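Local coordinates for putative dehydratase (Salmonella enterica subsp. enterica serovar Enteritidis, PDB 3TW9), which catalyses, with low activity in vitro, the magnesium-dependent dehydration of D-gluconate to 2-dehydro-3-deoxy-D-gluconate, at residues D145-Y150 / L366-P371; C151-G156 / R166-E171; S227-F232 / I259-T264; L270-D275 / R346-G351; G391-D396 / A400-K405. All coordinates share one frame; numbering follows the deposited sequence.

Contact 1: D145-Y150 / L366-P371; sequences DGIPLY and LDLSSP
Ile147 carries the strand's side of this small buried contact, meeting two consecutive residues of helix 357-369. The apolar part is its packing on Leu368: Ile147 CG1 lies 3.8 Å from Leu368 CD1, and the terminal Ile147 CD1 touches the same methyl at 4.1 Å. The two side chains cross at about a right angle, and a single branch of the leucine does the touching.

With Asp367 the meeting is of carbon against a carboxylate. Ile147 CG2, the branch anti to the backbone N, is 3.7 Å from Asp367 OD2, while Ile147 CD1 comes to 4.1 Å from Asp367 CB. The isoleucine thus spans the aspartate from its CB to one oxygen. That oxygen is not left to carbon alone: Asp367 OD2 accepts a hydrogen bond from Gln376 NE2, and Trp349 and Phe373 also touch the Asp367 side chain.

Helix 357-369 therefore packs on Ile147 of strand 147-152 and, through Asp367, bonds Gln376 of the neighbouring parallel strand 376-377. The Asp367 side chain lies about 9 Å from those of Arg321 and Glu377, which belong to the substrate site. This is the helix-on-strand packing of the enolase-superfamily barrel domain.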
# COMPACT_ATOMS: atom_id res chain seq x y z
N ASP C 145 18.75 5.37 -8.14
CA ASP C 145 19.71 6.47 -8.04
C ASP C 145 19.34 7.72 -8.87
O ASP C 145 20.00 8.75 -8.78
CB ASP C 145 21.09 5.96 -8.46
CG ASP C 145 21.56 4.79 -7.61
OD1 ASP C 145 21.76 5.01 -6.41
OD2 ASP C 145 21.75 3.66 -8.15
N GLY C 146 18.30 7.60 -9.68
CA GLY C 146 17.74 8.73 -10.44
C GLY C 146 16.43 8.28 -11.08
O GLY C 146 16.13 7.09 -11.09
N ILE C 147 15.66 9.23 -11.58
CA ILE C 147 14.34 8.96 -12.15
C ILE C 147 14.35 9.07 -13.67
O ILE C 147 14.42 10.19 -14.22
CB ILE C 147 13.27 9.89 -11.54
CG1 ILE C 147 13.28 9.73 -10.03
CG2 ILE C 147 11.87 9.56 -12.11
CD1 ILE C 147 12.54 10.82 -9.29
N PRO C 148 14.28 7.92 -14.36
CA PRO C 148 14.25 7.97 -15.82
C PRO C 148 12.99 8.63 -16.34
O PRO C 148 11.90 8.45 -15.79
CB PRO C 148 14.34 6.50 -16.26
CG PRO C 148 14.17 5.70 -15.04
CD PRO C 148 14.48 6.55 -13.85
N LEU C 149 13.19 9.42 -17.38
CA LEU C 149 12.14 10.23 -17.94
C LEU C 149 11.86 9.83 -19.37
O LEU C 149 12.71 9.22 -20.05
CB LEU C 149 12.58 11.70 -17.92
CG LEU C 149 13.09 12.31 -16.63
CD1 LEU C 149 13.65 13.66 -16.96
CD2 LEU C 149 12.00 12.38 -15.52
N TYR C 150 10.65 10.13 -19.82
CA TYR C 150 10.37 10.28 -21.24
C TYR C 150 9.81 11.67 -21.51
O TYR C 150 9.24 12.31 -20.63
CB TYR C 150 9.48 9.17 -21.84
CG TYR C 150 7.97 9.19 -21.61
CD1 TYR C 150 7.10 9.74 -22.56
CD2 TYR C 150 7.41 8.56 -20.49
CE1 TYR C 150 5.71 9.71 -22.37
CE2 TYR C 150 6.01 8.53 -20.29
CZ TYR C 150 5.18 9.09 -21.25
OH TYR C 150 3.81 9.04 -21.09
N LEU C 366 6.97 9.89 -5.03
CA LEU C 366 6.39 8.56 -5.23
C LEU C 366 7.35 7.69 -6.05
O LEU C 366 7.66 6.56 -5.65
CB LEU C 366 5.03 8.68 -5.90
CG LEU C 366 3.92 9.29 -5.03
CD1 LEU C 366 2.79 9.73 -5.91
CD2 LEU C 366 3.41 8.32 -3.96
N ASP C 367 7.83 8.21 -7.18
CA ASP C 367 8.68 7.46 -8.10
C ASP C 367 9.92 6.91 -7.38
O ASP C 367 10.29 5.76 -7.57
CB ASP C 367 9.20 8.39 -9.20
CG ASP C 367 8.16 8.75 -10.21
OD1 ASP C 367 7.16 8.00 -10.38
OD2 ASP C 367 8.36 9.79 -10.86
N LEU C 368 10.57 7.75 -6.57
CA LEU C 368 11.82 7.36 -5.90
C LEU C 368 11.60 6.29 -4.83
O LEU C 368 12.51 5.49 -4.55
CB LEU C 368 12.52 8.60 -5.30
CG LEU C 368 14.04 8.78 -5.33
CD1 LEU C 368 14.68 8.49 -6.70
CD2 LEU C 368 14.38 10.19 -4.86
N SER C 369 10.39 6.24 -4.27
CA SER C 369 10.10 5.31 -3.19
C SER C 369 9.32 4.05 -3.59
O SER C 369 8.98 3.26 -2.71
CB SER C 369 9.37 6.02 -2.04
OG SER C 369 8.19 6.63 -2.53
N SER C 370 9.00 3.87 -4.87
CA SER C 370 8.26 2.69 -5.32
C SER C 370 9.23 1.70 -5.96
O SER C 370 9.93 2.05 -6.90
CB SER C 370 7.16 3.05 -6.36
OG SER C 370 6.17 3.90 -5.79
N PRO C 371 9.24 0.44 -5.48
CA PRO C 371 10.03 -0.59 -6.18
C PRO C 371 9.54 -0.80 -7.60
O PRO C 371 10.34 -1.05 -8.51
CB PRO C 371 9.78 -1.86 -5.35
CG PRO C 371 9.35 -1.40 -4.07
CD PRO C 371 8.64 -0.09 -4.25

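Contact 2: C151-G156 / R166-E171; sequences CHTDGG and RARMEE
Arg168 packs its stem on Cys151 and Thr153, joining helix 158-171 to the end of strand 147-152. Just before it in the helix, Ala167 has its CB 3.5 Å above one face of the Arg168 guanidinium, offset toward the rim.

At Arg168 the aliphatic stem does the packing. Cys151 SG sits alongside it, 3.6 Å from Arg168 CG and just as close to CD, and Thr153 CG2 touches Arg168 CG more loosely. Bends at chi2 (-69°) and chi3 (84°) fold the head back over Ala167, from where Arg168 NH2 reaches the strand through a water. Arg168 NH2 gives a hydrogen bond of 2.8 Å to water 1, and the water donates in turn to His152 O at 3.0 Å.

Three residues on, Glu171 forms a salt bridge with the same guanidinium. Its OE2 is 3.0 Å from Arg168 NH1 and lies near the guanidinium plane, though the nitrogen stands well above the carboxylate plane; the bond from Arg168 NE to Glu171 OE1 is weak.

His152, which probably binds substrate as in relatives, points away and hydrogen-bonds Glu377. The whole belongs to the beta-alpha-beta unit of strand 147-152, helix 158-171 and strand 175-177.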
# COMPACT_ATOMS: atom_id res chain seq x y z
N CYS C 151 10.01 12.12 -22.74
CA CYS C 151 9.47 13.40 -23.18
C CYS C 151 8.73 13.19 -24.47
O CYS C 151 8.87 12.16 -25.15
CB CYS C 151 10.62 14.38 -23.40
SG CYS C 151 11.74 13.76 -24.66
N HIS C 152 7.98 14.21 -24.84
CA HIS C 152 7.19 14.25 -26.05
C HIS C 152 8.03 14.81 -27.19
O HIS C 152 8.97 15.57 -26.94
CB HIS C 152 5.99 15.17 -25.82
CG HIS C 152 5.04 14.69 -24.76
ND1 HIS C 152 3.82 15.29 -24.54
CD2 HIS C 152 5.11 13.65 -23.90
CE1 HIS C 152 3.19 14.67 -23.56
NE2 HIS C 152 3.95 13.67 -23.15
N THR C 153 7.71 14.43 -28.42
CA THR C 153 8.44 14.88 -29.60
C THR C 153 7.52 15.54 -30.62
O THR C 153 7.68 15.34 -31.83
CB THR C 153 9.24 13.71 -30.27
OG1 THR C 153 8.34 12.69 -30.74
CG2 THR C 153 10.26 13.09 -29.31
N ASP C 154 6.56 16.34 -30.12
CA ASP C 154 5.48 16.93 -30.92
C ASP C 154 6.00 17.67 -32.14
O ASP C 154 6.83 18.56 -32.02
CB ASP C 154 4.65 17.89 -30.06
CG ASP C 154 3.68 17.17 -29.13
OD1 ASP C 154 2.69 17.80 -28.69
OD2 ASP C 154 3.89 15.98 -28.83
N GLY C 155 5.53 17.27 -33.32
CA GLY C 155 5.95 17.89 -34.59
C GLY C 155 4.83 18.01 -35.60
O GLY C 155 3.83 17.29 -35.51
N GLY C 156 4.99 18.93 -36.55
CA GLY C 156 3.97 19.20 -37.57
C GLY C 156 3.84 18.14 -38.65
O GLY C 156 2.77 18.00 -39.25
N ARG C 166 15.67 12.65 -32.59
CA ARG C 166 17.13 12.80 -32.64
C ARG C 166 17.64 13.84 -31.64
O ARG C 166 18.55 13.55 -30.85
CB ARG C 166 17.60 13.10 -34.07
CG ARG C 166 17.54 11.89 -35.00
CD ARG C 166 18.44 12.04 -36.21
NE ARG C 166 18.55 10.79 -36.95
CZ ARG C 166 17.76 10.45 -37.97
NH1 ARG C 166 16.80 11.27 -38.38
NH2 ARG C 166 17.94 9.28 -38.58
N ALA C 167 17.03 15.03 -31.66
CA ALA C 167 17.36 16.09 -30.71
C ALA C 167 17.21 15.64 -29.26
O ALA C 167 18.08 15.92 -28.42
CB ALA C 167 16.50 17.34 -30.98
N ARG C 168 16.13 14.92 -28.95
CA ARG C 168 15.93 14.51 -27.55
C ARG C 168 16.90 13.40 -27.15
O ARG C 168 17.34 13.35 -25.99
CB ARG C 168 14.46 14.09 -27.27
CG ARG C 168 13.40 15.17 -27.52
CD ARG C 168 13.42 16.36 -26.54
NE ARG C 168 14.38 17.42 -26.88
CZ ARG C 168 14.27 18.28 -27.90
NH1 ARG C 168 15.21 19.20 -28.08
NH2 ARG C 168 13.25 18.25 -28.74
N MET C 169 17.24 12.53 -28.10
CA MET C 169 18.24 11.47 -27.88
C MET C 169 19.62 12.08 -27.62
O MET C 169 20.31 11.66 -26.72
CB MET C 169 18.30 10.50 -29.04
CG MET C 169 17.09 9.56 -29.11
SD MET C 169 17.17 8.46 -30.51
CE MET C 169 18.48 7.36 -30.00
N GLU C 170 19.96 13.11 -28.39
CA GLU C 170 21.17 13.93 -28.14
C GLU C 170 21.23 14.56 -26.74
O GLU C 170 22.29 14.60 -26.12
CB GLU C 170 21.33 15.03 -29.21
CG GLU C 170 21.92 14.53 -30.53
CD GLU C 170 21.71 15.50 -31.69
OE1 GLU C 170 21.52 15.02 -32.83
OE2 GLU C 170 21.71 16.73 -31.47
N GLU C 171 20.09 15.05 -26.25
CA GLU C 171 19.96 15.60 -24.90
C GLU C 171 20.10 14.55 -23.79
O GLU C 171 20.34 14.92 -22.65
CB GLU C 171 18.63 16.33 -24.72
CG GLU C 171 18.49 17.58 -25.56
CD GLU C 171 17.26 18.42 -25.21
OE1 GLU C 171 16.46 18.01 -24.33
OE2 GLU C 171 17.11 19.50 -25.81
O HOH W 1 10.63 17.41 -28.60

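Contact 3: S227-F232 / I259-T264; sequences SVPRLF and INLAKT
Leu261 reaches across from helix 255-265 and lays its CD1 methyl against two consecutive residues of helix 221-239. That one carbon is 3.9 Å from Val228 CB and equally far from Pro229 CD, with Val228 CG1 a little further off. CG is anti to the backbone N (chi1 -177°), and the second torsion then turns CD1 to the facing helix, although the root of the side chain does not aim there. The valine and leucine side chains cross at about a right angle.

One turn further along, the proline ring meets Thr264. Pro229 CG lies 3.5 Å from Thr264 OG1 and 4.0 Å from Thr264 CB, a contact of ring carbon against hydroxyl and methine. The hydroxyl has its own use: Thr264 OG1 donates a 2.8 Å hydrogen bond to Leu261 O within its helix, the hydroxyl oxygen standing 22° out of the carbonyl plane. Placed between its own backbone N and carbonyl carbon, that oxygen serves the bond and lies beside the proline at the same time.

A kink marks helix 221-239 at this level, where Pro229 N has no hydrogen to give and Arg230 N makes no bond to the preceding turn. The axes of the two short segments run nearly parallel, approaching to 10.0 Å and crossing at -19°. Leu265 carries the packing on to Val228 and Phe232, Ile259 leans on helix 285-291, and strand 244-248 links the two helices along the chain.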
# COMPACT_ATOMS: atom_id res chain seq x y z
N SER C 227 -2.14 4.14 -40.23
CA SER C 227 -0.87 4.84 -40.44
C SER C 227 0.18 4.67 -39.35
O SER C 227 1.37 4.84 -39.61
CB SER C 227 -1.13 6.32 -40.69
OG SER C 227 -2.02 6.46 -41.79
N VAL C 228 -0.26 4.36 -38.13
CA VAL C 228 0.68 4.18 -37.03
C VAL C 228 1.74 3.09 -37.27
O VAL C 228 2.90 3.34 -36.99
CB VAL C 228 -0.05 4.05 -35.63
CG1 VAL C 228 0.94 3.79 -34.46
CG2 VAL C 228 -0.81 5.29 -35.36
N PRO C 229 1.36 1.89 -37.77
CA PRO C 229 2.42 0.91 -37.93
C PRO C 229 3.50 1.35 -38.92
O PRO C 229 4.68 1.03 -38.71
CB PRO C 229 1.69 -0.33 -38.46
CG PRO C 229 0.29 -0.19 -37.90
CD PRO C 229 0.02 1.28 -37.98
N ARG C 230 3.11 2.09 -39.96
CA ARG C 230 4.06 2.61 -40.96
C ARG C 230 5.05 3.61 -40.36
O ARG C 230 6.25 3.53 -40.64
CB ARG C 230 3.32 3.21 -42.16
CG ARG C 230 2.37 2.23 -42.85
CD ARG C 230 2.30 2.46 -44.35
NE ARG C 230 1.61 3.70 -44.70
CZ ARG C 230 0.35 3.77 -45.12
NH1 ARG C 230 -0.38 2.66 -45.25
NH2 ARG C 230 -0.19 4.95 -45.42
N LEU C 231 4.54 4.51 -39.50
CA LEU C 231 5.37 5.43 -38.72
C LEU C 231 6.44 4.68 -37.91
O LEU C 231 7.62 5.01 -37.98
CB LEU C 231 4.51 6.32 -37.80
CG LEU C 231 5.23 7.14 -36.73
CD1 LEU C 231 6.08 8.27 -37.35
CD2 LEU C 231 4.25 7.68 -35.70
N PHE C 232 6.03 3.64 -37.18
CA PHE C 232 6.98 2.87 -36.39
C PHE C 232 7.92 1.98 -37.19
O PHE C 232 9.07 1.79 -36.78
CB PHE C 232 6.26 2.11 -35.26
CG PHE C 232 5.90 3.02 -34.14
CD1 PHE C 232 6.91 3.53 -33.29
CD2 PHE C 232 4.59 3.46 -33.96
CE1 PHE C 232 6.61 4.45 -32.28
CE2 PHE C 232 4.28 4.37 -32.93
CZ PHE C 232 5.30 4.87 -32.08
N ILE C 259 -7.28 -2.83 -30.36
CA ILE C 259 -6.80 -4.21 -30.21
C ILE C 259 -5.98 -4.64 -31.43
O ILE C 259 -4.86 -5.15 -31.29
CB ILE C 259 -7.97 -5.22 -29.96
CG1 ILE C 259 -8.64 -4.87 -28.63
CG2 ILE C 259 -7.48 -6.71 -30.01
CD1 ILE C 259 -9.92 -5.70 -28.27
N ASN C 260 -6.51 -4.38 -32.63
CA ASN C 260 -5.76 -4.67 -33.83
C ASN C 260 -4.44 -3.89 -33.91
O ASN C 260 -3.42 -4.43 -34.34
CB ASN C 260 -6.62 -4.42 -35.06
CG ASN C 260 -6.06 -5.07 -36.27
OD1 ASN C 260 -6.12 -6.29 -36.44
ND2 ASN C 260 -5.49 -4.25 -37.15
N LEU C 261 -4.45 -2.65 -33.45
CA LEU C 261 -3.28 -1.80 -33.48
C LEU C 261 -2.20 -2.30 -32.51
O LEU C 261 -1.02 -2.39 -32.87
CB LEU C 261 -3.67 -0.36 -33.15
CG LEU C 261 -2.56 0.69 -33.20
CD1 LEU C 261 -1.94 0.82 -34.61
CD2 LEU C 261 -3.11 2.02 -32.72
N ALA C 262 -2.61 -2.66 -31.31
CA ALA C 262 -1.71 -3.33 -30.34
C ALA C 262 -1.00 -4.54 -30.97
O ALA C 262 0.22 -4.70 -30.86
CB ALA C 262 -2.49 -3.74 -29.08
N LYS C 263 -1.77 -5.38 -31.64
CA LYS C 263 -1.20 -6.54 -32.32
C LYS C 263 -0.23 -6.17 -33.44
O LYS C 263 0.86 -6.75 -33.53
CB LYS C 263 -2.30 -7.47 -32.85
CG LYS C 263 -3.15 -8.10 -31.71
CD LYS C 263 -4.39 -8.84 -32.27
CE LYS C 263 -4.02 -10.11 -33.05
NZ LYS C 263 -5.23 -10.90 -33.44
N THR C 264 -0.59 -5.19 -34.25
CA THR C 264 0.28 -4.77 -35.37
C THR C 264 1.58 -4.11 -34.91
O THR C 264 2.58 -4.15 -35.64
CB THR C 264 -0.46 -3.83 -36.36
OG1 THR C 264 -0.90 -2.65 -35.69
CG2 THR C 264 -1.65 -4.54 -36.96

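Contact 4: L270-D275 / R346-G351; sequences LFYLED and RTAWHG
Arg346 NH2 is the polar atom to start from: it is hydrogen-bonded to the hydroxyl of Tyr319, and across the contact it lies 3.9 Å from both CE1 and CZ of Phe271. The guanidinium comes to this outer end of the ring obliquely, the two planes 49° apart, and the side chains cross at about a right angle. A bend at chi3 (-61°) swings the arginine head toward the phenylalanine. Tyr319 ties the group together, since its ring also meets those of Phe271 and Tyr272.

The second touch is deeper. Ala348 CB lies 3.8 Å from Tyr272 OH and 4.0 Å from Tyr272 CE2, so the methyl rests by the hydroxyl end of the ring. Tyr150 is that hydroxyl's partner, and Ala348 O accepts from Arg321 NH1.

Strands 272-274 and 346-347 are not neighbours in the sheet; 296-298 and 319-320 come between them. Glu274 binds magnesium and forms a salt bridge with Arg321, while His350 belongs to the substrate site; Glu274 OE2 and His350 NE2 stay 5.6 Å apart. These are side chains meeting inside the enolase-superfamily barrel, with Arg346 and Phe271 near the N-terminal ends of the strands and the magnesium and substrate residues toward the C-terminal ends.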
# COMPACT_ATOMS: atom_id res chain seq x y z
N LEU C 270 7.31 -1.60 -28.47
CA LEU C 270 7.06 -0.36 -27.75
C LEU C 270 7.25 -0.56 -26.25
O LEU C 270 7.00 -1.64 -25.72
CB LEU C 270 5.65 0.18 -28.03
CG LEU C 270 5.50 1.05 -29.28
CD1 LEU C 270 5.84 0.29 -30.56
CD2 LEU C 270 4.11 1.65 -29.37
N PHE C 271 7.71 0.48 -25.58
CA PHE C 271 7.80 0.45 -24.12
C PHE C 271 6.38 0.39 -23.53
O PHE C 271 6.12 -0.38 -22.60
CB PHE C 271 8.55 1.68 -23.63
CG PHE C 271 8.77 1.71 -22.15
CD1 PHE C 271 9.78 0.97 -21.56
CD2 PHE C 271 7.96 2.52 -21.33
CE1 PHE C 271 9.98 1.01 -20.17
CE2 PHE C 271 8.16 2.55 -19.95
CZ PHE C 271 9.17 1.82 -19.38
N TYR C 272 5.50 1.22 -24.08
CA TYR C 272 4.07 1.01 -23.91
C TYR C 272 3.19 1.67 -24.96
O TYR C 272 3.59 2.64 -25.61
CB TYR C 272 3.62 1.30 -22.46
CG TYR C 272 3.69 2.69 -21.88
CD1 TYR C 272 3.04 3.80 -22.47
CD2 TYR C 272 4.33 2.87 -20.64
CE1 TYR C 272 3.05 5.07 -21.82
CE2 TYR C 272 4.35 4.10 -20.02
CZ TYR C 272 3.74 5.19 -20.60
OH TYR C 272 3.79 6.39 -19.89
N LEU C 273 2.00 1.10 -25.12
CA LEU C 273 0.93 1.69 -25.93
C LEU C 273 -0.10 2.20 -24.93
O LEU C 273 -0.58 1.43 -24.09
CB LEU C 273 0.28 0.64 -26.82
CG LEU C 273 -0.83 1.09 -27.79
CD1 LEU C 273 -0.24 2.04 -28.86
CD2 LEU C 273 -1.44 -0.09 -28.48
N GLU C 274 -0.41 3.49 -25.02
CA GLU C 274 -1.12 4.22 -23.98
C GLU C 274 -2.56 4.55 -24.34
O GLU C 274 -2.88 4.92 -25.47
CB GLU C 274 -0.37 5.52 -23.66
CG GLU C 274 -1.02 6.30 -22.53
CD GLU C 274 -0.43 7.64 -22.36
OE1 GLU C 274 0.60 7.89 -23.00
OE2 GLU C 274 -0.97 8.42 -21.54
N ASP C 275 -3.41 4.44 -23.31
CA ASP C 275 -4.88 4.68 -23.44
C ASP C 275 -5.50 4.12 -24.70
O ASP C 275 -6.11 4.85 -25.48
CB ASP C 275 -5.21 6.16 -23.24
CG ASP C 275 -4.90 6.63 -21.87
OD1 ASP C 275 -4.43 5.83 -21.03
OD2 ASP C 275 -5.06 7.86 -21.61
N ARG C 346 3.53 -1.58 -13.08
CA ARG C 346 4.45 -0.49 -12.72
C ARG C 346 3.80 0.91 -12.83
O ARG C 346 2.74 1.08 -13.44
CB ARG C 346 5.74 -0.61 -13.56
CG ARG C 346 6.44 -1.95 -13.27
CD ARG C 346 7.89 -1.94 -13.71
NE ARG C 346 8.03 -1.70 -15.16
CZ ARG C 346 9.21 -1.46 -15.73
NH1 ARG C 346 10.30 -1.44 -14.96
NH2 ARG C 346 9.33 -1.26 -17.02
N THR C 347 4.40 1.90 -12.19
CA THR C 347 3.80 3.25 -12.17
C THR C 347 4.27 4.12 -13.34
O THR C 347 5.40 3.99 -13.81
CB THR C 347 4.05 3.94 -10.83
OG1 THR C 347 5.44 4.27 -10.70
CG2 THR C 347 3.61 3.03 -9.67
N ALA C 348 3.38 4.97 -13.83
CA ALA C 348 3.74 5.92 -14.89
C ALA C 348 2.89 7.15 -14.69
O ALA C 348 2.09 7.54 -15.56
CB ALA C 348 3.58 5.31 -16.28
N TRP C 349 3.12 7.82 -13.57
CA TRP C 349 2.24 8.97 -13.21
C TRP C 349 2.20 10.01 -14.32
O TRP C 349 3.22 10.25 -14.99
CB TRP C 349 2.72 9.64 -11.95
CG TRP C 349 2.89 8.71 -10.79
CD1 TRP C 349 4.03 8.53 -10.05
CD2 TRP C 349 1.89 7.83 -10.21
NE1 TRP C 349 3.80 7.60 -9.06
CE2 TRP C 349 2.51 7.16 -9.13
CE3 TRP C 349 0.53 7.55 -10.50
CZ2 TRP C 349 1.82 6.23 -8.31
CZ3 TRP C 349 -0.15 6.60 -9.71
CH2 TRP C 349 0.50 5.97 -8.62
N HIS C 350 1.03 10.60 -14.51
CA HIS C 350 0.83 11.59 -15.55
C HIS C 350 1.75 12.79 -15.32
O HIS C 350 1.81 13.31 -14.21
CB HIS C 350 -0.62 12.02 -15.58
CG HIS C 350 -1.03 12.67 -16.87
ND1 HIS C 350 -2.01 13.63 -16.92
CD2 HIS C 350 -0.55 12.54 -18.13
CE1 HIS C 350 -2.15 14.05 -18.17
NE2 HIS C 350 -1.29 13.39 -18.92
N GLY C 351 2.48 13.17 -16.37
CA GLY C 351 3.42 14.30 -16.30
C GLY C 351 3.32 15.26 -17.48
O GLY C 351 4.28 15.43 -18.26

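Contact 5: G391-D396 / A400-K405; sequences GCPEID and AYLNDK
The Tyr401 ring has Asp396 CB at its edge, near the ring plane, 3.8 Å from CE2; water 4 also lies in that plane, by the hydroxyl. The Asp396 carboxylate is turned 42° from the ring, and the two side chains cross at a slant. Water 4 donates to Asp396 O at 2.8 Å; its distance to the tyrosine hydroxyl is suspiciously short, and that link is doubtful. Asp396 holds CG anti to N (chi1 165°), which sets Asp396 OD2 3.9 Å from Tyr401 CE2, with CB still the nearer atom.

The backbones form an antiparallel beta hairpin of strands 394-396 and 399-401. Glu394 and Tyr401 are its hydrogen-bonded pair: Tyr401 N donates to Glu394 O at 2.8 Å, and Glu394 N to Tyr401 O at 3.0 Å. Ile395 and Ala400 form the next, non-hydrogen-bonded pair, their side chains on the other face from Glu394 and Tyr401, with Ile395 CD1 touching Ala400 CB.

Past the paired residues, Pro393 CG and Leu402 CD2 lie side by side, pointing the same way, 4.0 Å apart. Water 2 links Gly391 O to Asn403 N, and water 3 joins Cys392 O to Asn403 ND2, which also bonds Gly409 O. Asn403 OD1 accepts from Lys405 N at 3.0 Å, an Asx turn.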
# COMPACT_ATOMS: atom_id res chain seq x y z
N GLY C 391 13.03 25.17 -6.30
CA GLY C 391 13.19 23.77 -5.90
C GLY C 391 12.79 22.75 -6.97
O GLY C 391 12.75 21.55 -6.68
N CYS C 392 12.52 23.21 -8.20
CA CYS C 392 12.23 22.30 -9.34
C CYS C 392 13.36 21.28 -9.50
O CYS C 392 14.53 21.60 -9.26
CB CYS C 392 12.01 23.08 -10.65
SG CYS C 392 10.46 24.01 -10.72
N PRO C 393 13.01 20.03 -9.84
CA PRO C 393 13.98 18.95 -9.95
C PRO C 393 15.00 19.18 -11.04
O PRO C 393 14.71 19.79 -12.09
CB PRO C 393 13.12 17.73 -10.31
CG PRO C 393 11.76 18.08 -9.86
CD PRO C 393 11.64 19.55 -10.09
N GLU C 394 16.20 18.66 -10.78
CA GLU C 394 17.30 18.70 -11.74
C GLU C 394 17.04 17.71 -12.88
O GLU C 394 16.85 16.54 -12.62
CB GLU C 394 18.59 18.34 -10.99
CG GLU C 394 19.81 19.05 -11.45
CD GLU C 394 19.59 20.54 -11.71
OE1 GLU C 394 19.10 21.26 -10.81
OE2 GLU C 394 19.93 20.99 -12.82
N ILE C 395 17.05 18.20 -14.13
CA ILE C 395 16.90 17.36 -15.31
C ILE C 395 18.25 17.25 -16.01
O ILE C 395 18.78 18.24 -16.53
CB ILE C 395 15.83 17.90 -16.31
CG1 ILE C 395 14.51 18.23 -15.60
CG2 ILE C 395 15.64 16.95 -17.51
CD1 ILE C 395 13.74 17.03 -15.02
N ASP C 396 18.80 16.05 -16.01
CA ASP C 396 20.16 15.83 -16.50
C ASP C 396 20.19 14.54 -17.30
O ASP C 396 20.21 13.45 -16.75
CB ASP C 396 21.14 15.83 -15.30
CG ASP C 396 22.51 15.24 -15.65
OD1 ASP C 396 22.82 15.09 -16.84
OD2 ASP C 396 23.27 14.91 -14.70
N ALA C 400 15.79 12.55 -13.84
CA ALA C 400 15.49 13.60 -12.89
C ALA C 400 16.11 13.30 -11.53
O ALA C 400 16.09 12.15 -11.04
CB ALA C 400 13.99 13.82 -12.75
N TYR C 401 16.64 14.36 -10.91
CA TYR C 401 17.27 14.26 -9.59
C TYR C 401 16.59 15.25 -8.65
O TYR C 401 16.69 16.47 -8.83
CB TYR C 401 18.80 14.51 -9.66
CG TYR C 401 19.53 13.59 -10.61
CD1 TYR C 401 20.03 12.36 -10.18
CD2 TYR C 401 19.70 13.93 -11.96
CE1 TYR C 401 20.67 11.49 -11.05
CE2 TYR C 401 20.35 13.07 -12.84
CZ TYR C 401 20.83 11.86 -12.38
OH TYR C 401 21.46 11.00 -13.24
N LEU C 402 15.87 14.72 -7.67
CA LEU C 402 15.23 15.55 -6.66
C LEU C 402 16.27 16.12 -5.73
O LEU C 402 17.22 15.42 -5.37
CB LEU C 402 14.25 14.71 -5.83
CG LEU C 402 12.90 14.32 -6.42
CD1 LEU C 402 12.16 13.43 -5.42
CD2 LEU C 402 12.05 15.53 -6.81
N ASN C 403 16.08 17.37 -5.30
CA ASN C 403 16.87 17.89 -4.18
C ASN C 403 16.51 17.10 -2.94
O ASN C 403 15.47 16.43 -2.91
CB ASN C 403 16.71 19.42 -3.99
CG ASN C 403 15.32 19.84 -3.47
OD1 ASN C 403 14.87 19.38 -2.43
ND2 ASN C 403 14.66 20.75 -4.19
N ASP C 404 17.37 17.14 -1.92
CA ASP C 404 17.11 16.38 -0.70
C ASP C 404 16.58 17.22 0.47
O ASP C 404 16.73 16.86 1.63
CB ASP C 404 18.33 15.52 -0.29
CG ASP C 404 19.56 16.34 0.08
OD1 ASP C 404 19.65 17.54 -0.27
OD2 ASP C 404 20.45 15.77 0.74
N LYS C 405 15.94 18.35 0.14
CA LYS C 405 15.32 19.18 1.17
C LYS C 405 14.09 18.48 1.80
O LYS C 405 13.48 17.60 1.16
CB LYS C 405 14.93 20.54 0.59
CG LYS C 405 16.11 21.36 0.05
CD LYS C 405 15.64 22.55 -0.77
CE LYS C 405 15.12 23.68 0.11
NZ LYS C 405 14.49 24.75 -0.70
O HOH W 2 13.51 18.81 -6.47
O HOH W 3 15.98 21.27 -7.15
O HOH W 4 21.99 11.62 -15.57

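Contacts 1, 2, 4 and 5 all reach one curled sheet. Contacts 1 and 2 share strand 147-152, their centres 21 Å apart. The hairpin of contact 5 extends the sheet from that strand: Ala400 N lies 2.8 Å from Ile147 O, a probable hydrogen bond, and Leu149 packs on Ala400 and Ile395. Contact 1 also touches contact 4, where Tyr150 OH and Tyr272 OH stand 2.9 Å apart, probably hydrogen-bonded, and Trp349 packs on Leu366. Contact 4 carries the magnesium ligand Glu274, and contact 2 holds His152, a probable substrate ligand. Contact 3 lies in the helical layer around the barrel, its centre 17 Å from that of contact 4, which it meets where Ala262 packs on Leu273.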